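Local atomic coordinates of putative metal binding protein (Coccidioides immitis, PDB entry 3CVG), a protein that is of uncharacterised function but probably binds a small ligand or metal ion as a periplasmic-type binding protein. Residues P98-F103 and M250-A255. Residues are numbered along the deposited sequence; the frame is centred on the assembly and turned at random.
Sequences PSYYAF and MAKEFA
Tyr100 carries nearly all of the contact from the strand side, reaching Ala255 with a ring face and Lys252 with its hydroxyl. Ala255 CB lies 3.8 Å from the centroid of the Tyr100 ring and 23° off the ring normal, which defines a CH-pi contact over the face. The methyl is displaced toward the rim: Tyr100 CE2 is 3.5 Å from Ala255 CB, and Tyr100 CD2 is 3.7 Å from it. At the far end of the ring, Lys252 NZ donates a hydrogen bond to Tyr100 OH across 3.2 Å. The two side chains meet at about a right angle, and the CE of Lys252 stays 4.0 Å from Tyr100 OH, so the ammonium group makes the close approach.

The torsions account for this grip. Lys252 sends CG anti to its backbone N (chi1 -168°), then bends at chi2 (68°) before running extended to NZ, which carries NZ off the helix to the Tyr100 hydroxyl. Since Lys252 and Ala255 stand three residues apart, nearly one helical turn, one ring can meet both. On the Tyr100 ring face opposite Ala255, Pro98 O sits 3.6 Å above the plane, placing the ring between its own chain and the helix.

Further out, backbone hydrogen bonding to Leu239 fixes Tyr100 against strand 234-241, and its side chain also touches Val241. Helix 248-259 is tied from another side by Phe254, whose ring meets Phe42 edge-to-face and packs on Leu22 and Ile24. The contact thus joins the start of strand 100-111 to a helix that also packs against strand 20-26 and helix 34-47, within a fold of the periplasmic-binding-protein superfamily.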
ATOM      1  N   PRO A  98      14.907 -12.714  -9.891  1.00 37.10           N
ATOM      2  CA  PRO A  98      14.262 -12.427  -8.607  1.00 35.69           C
ATOM      3  C   PRO A  98      13.284 -11.270  -8.742  1.00 34.80           C
ATOM      4  O   PRO A  98      13.097 -10.723  -9.836  1.00 33.84           O
ATOM      5  CB  PRO A  98      15.439 -12.048  -7.731  1.00 35.66           C
ATOM      6  CG  PRO A  98      16.235 -11.185  -8.682  1.00 36.23           C
ATOM      7  CD  PRO A  98      16.184 -11.979  -9.998  1.00 38.10           C
ATOM      8  N   SER A  99      12.659 -10.907  -7.625  1.00 33.46           N
ATOM      9  CA  SER A  99      11.732  -9.783  -7.607  1.00 32.55           C
ATOM     10  C   SER A  99      12.632  -8.565  -7.457  1.00 31.63           C
ATOM     11  O   SER A  99      13.815  -8.712  -7.137  1.00 30.50           O
ATOM     12  CB  SER A  99      10.788  -9.871  -6.408  1.00 31.95           C
ATOM     13  OG  SER A  99      11.484  -9.671  -5.194  1.00 33.84           O
ATOM     14  N   TYR A 100      12.082  -7.376  -7.680  1.00 30.85           N
ATOM     15  CA  TYR A 100      12.858  -6.141  -7.573  1.00 30.99           C
ATOM     16  C   TYR A 100      12.241  -5.197  -6.541  1.00 30.10           C
ATOM     17  O   TYR A 100      11.083  -4.801  -6.677  1.00 29.38           O
ATOM     18  CB  TYR A 100      12.906  -5.441  -8.934  1.00 33.56           C
ATOM     19  CG  TYR A 100      13.498  -6.287 -10.040  1.00 36.71           C
ATOM     20  CD1 TYR A 100      14.879  -6.386 -10.209  1.00 39.16           C
ATOM     21  CD2 TYR A 100      12.677  -7.011 -10.901  1.00 37.91           C
ATOM     22  CE1 TYR A 100      15.427  -7.188 -11.209  1.00 40.49           C
ATOM     23  CE2 TYR A 100      13.213  -7.816 -11.902  1.00 39.41           C
ATOM     24  CZ  TYR A 100      14.588  -7.899 -12.050  1.00 40.68           C
ATOM     25  OH  TYR A 100      15.126  -8.697 -13.031  1.00 42.87           O
ATOM     26  N   TYR A 101      13.010  -4.846  -5.512  1.00 27.11           N
ATOM     27  CA  TYR A 101      12.523  -3.936  -4.477  1.00 26.85           C
ATOM     28  C   TYR A 101      12.401  -2.571  -5.147  1.00 27.44           C
ATOM     29  O   TYR A 101      13.404  -1.999  -5.565  1.00 26.95           O
ATOM     30  CB  TYR A 101      13.525  -3.857  -3.316  1.00 26.06           C
ATOM     31  CG  TYR A 101      12.906  -3.582  -1.955  1.00 26.21           C
ATOM     32  CD1 TYR A 101      11.828  -2.697  -1.810  1.00 27.17           C
ATOM     33  CD2 TYR A 101      13.416  -4.185  -0.804  1.00 25.04           C
ATOM     34  CE1 TYR A 101      11.273  -2.430  -0.547  1.00 24.33           C
ATOM     35  CE2 TYR A 101      12.874  -3.921   0.456  1.00 25.13           C
ATOM     36  CZ  TYR A 101      11.803  -3.042   0.578  1.00 26.32           C
ATOM     37  OH  TYR A 101      11.255  -2.795   1.824  1.00 22.96           O
ATOM     38  N   ALA A 102      11.179  -2.053  -5.243  1.00 27.08           N
ATOM     39  CA  ALA A 102      10.924  -0.769  -5.907  1.00 26.83           C
ATOM     40  C   ALA A 102      10.900   0.458  -4.996  1.00 26.18           C
ATOM     41  O   ALA A 102      11.587   1.449  -5.255  1.00 26.72           O
ATOM     42  CB  ALA A 102       9.613  -0.851  -6.684  1.00 26.15           C
ATOM     43  N   PHE A 103      10.081   0.410  -3.952  1.00 25.60           N
ATOM     44  CA  PHE A 103       9.992   1.523  -3.023  1.00 25.32           C
ATOM     45  C   PHE A 103       9.340   1.091  -1.717  1.00 25.25           C
ATOM     46  O   PHE A 103       8.877  -0.044  -1.591  1.00 25.74           O
ATOM     47  CB  PHE A 103       9.234   2.701  -3.663  1.00 25.19           C
ATOM     48  CG  PHE A 103       7.809   2.396  -4.037  1.00 23.64           C
ATOM     49  CD1 PHE A 103       6.783   2.516  -3.101  1.00 24.16           C
ATOM     50  CD2 PHE A 103       7.487   2.001  -5.334  1.00 25.21           C
ATOM     51  CE1 PHE A 103       5.466   2.250  -3.451  1.00 21.71           C
ATOM     52  CE2 PHE A 103       6.168   1.731  -5.695  1.00 23.84           C
ATOM     53  CZ  PHE A 103       5.157   1.857  -4.748  1.00 23.85           C
HETATM   54  N   MSE A 250      11.700  -5.408 -22.741  1.00 49.16           N
HETATM   55  CA  MSE A 250      11.378  -4.110 -22.165  1.00 49.03           C
HETATM   56  C   MSE A 250      10.999  -4.215 -20.696  1.00 47.84           C
HETATM   57  O   MSE A 250      11.253  -3.295 -19.915  1.00 46.77           O
HETATM   58  CB  MSE A 250      10.256  -3.453 -22.956  1.00 51.37           C
HETATM   59  CG  MSE A 250      10.779  -2.617 -24.098  1.00 55.71           C
HETATM   60 SE   MSE A 250      11.003  -0.764 -23.595  1.00 60.17          SE
HETATM   61  CE  MSE A 250       9.766  -0.063 -24.899  1.00 57.12           C
ATOM     62  N   ALA A 251      10.388  -5.336 -20.326  1.00 45.67           N
ATOM     63  CA  ALA A 251      10.009  -5.572 -18.941  1.00 44.96           C
ATOM     64  C   ALA A 251      11.308  -5.679 -18.148  1.00 44.37           C
ATOM     65  O   ALA A 251      11.394  -5.242 -16.999  1.00 43.81           O
ATOM     66  CB  ALA A 251       9.218  -6.866 -18.825  1.00 45.03           C
ATOM     67  N   LYS A 252      12.314  -6.269 -18.787  1.00 43.49           N
ATOM     68  CA  LYS A 252      13.630  -6.447 -18.191  1.00 43.46           C
ATOM     69  C   LYS A 252      14.300  -5.077 -18.107  1.00 42.58           C
ATOM     70  O   LYS A 252      15.023  -4.781 -17.156  1.00 41.36           O
ATOM     71  CB  LYS A 252      14.472  -7.386 -19.062  1.00 45.22           C
ATOM     72  CG  LYS A 252      15.756  -7.877 -18.412  1.00 47.59           C
ATOM     73  CD  LYS A 252      15.455  -8.808 -17.247  1.00 49.76           C
ATOM     74  CE  LYS A 252      16.728  -9.406 -16.671  1.00 49.18           C
ATOM     75  NZ  LYS A 252      16.424 -10.305 -15.523  1.00 50.35           N
ATOM     76  N   GLU A 253      14.049  -4.249 -19.116  1.00 42.22           N
ATOM     77  CA  GLU A 253      14.602  -2.900 -19.169  1.00 42.12           C
ATOM     78  C   GLU A 253      13.990  -2.049 -18.065  1.00 40.97           C
ATOM     79  O   GLU A 253      14.699  -1.361 -17.331  1.00 40.54           O
ATOM     80  CB  GLU A 253      14.299  -2.251 -20.521  1.00 42.84           C
ATOM     81  CG  GLU A 253      15.095  -2.814 -21.677  1.00 46.19           C
ATOM     82  CD  GLU A 253      16.558  -2.427 -21.611  1.00 47.56           C
ATOM     83  OE1 GLU A 253      16.859  -1.213 -21.671  1.00 48.48           O
ATOM     84  OE2 GLU A 253      17.405  -3.336 -21.499  1.00 49.03           O
ATOM     85  N   PHE A 254      12.665  -2.092 -17.960  1.00 39.19           N
ATOM     86  CA  PHE A 254      11.974  -1.322 -16.939  1.00 39.66           C
ATOM     87  C   PHE A 254      12.444  -1.756 -15.556  1.00 38.22           C
ATOM     88  O   PHE A 254      12.756  -0.919 -14.710  1.00 38.23           O
ATOM     89  CB  PHE A 254      10.458  -1.511 -17.043  1.00 40.04           C
ATOM     90  CG  PHE A 254       9.686  -0.692 -16.047  1.00 41.28           C
ATOM     91  CD1 PHE A 254       9.765   0.697 -16.066  1.00 39.78           C
ATOM     92  CD2 PHE A 254       8.907  -1.305 -15.073  1.00 41.35           C
ATOM     93  CE1 PHE A 254       9.082   1.466 -15.128  1.00 39.83           C
ATOM     94  CE2 PHE A 254       8.218  -0.541 -14.129  1.00 40.73           C
ATOM     95  CZ  PHE A 254       8.308   0.848 -14.160  1.00 38.95           C
ATOM     96  N   ALA A 255      12.497  -3.065 -15.333  1.00 37.56           N
ATOM     97  CA  ALA A 255      12.931  -3.587 -14.041  1.00 37.22           C
ATOM     98  C   ALA A 255      14.286  -2.996 -13.646  1.00 36.74           C
ATOM     99  O   ALA A 255      14.432  -2.428 -12.560  1.00 34.38           O
ATOM    100  CB  ALA A 255      13.008  -5.111 -14.091  1.00 37.86           C
TER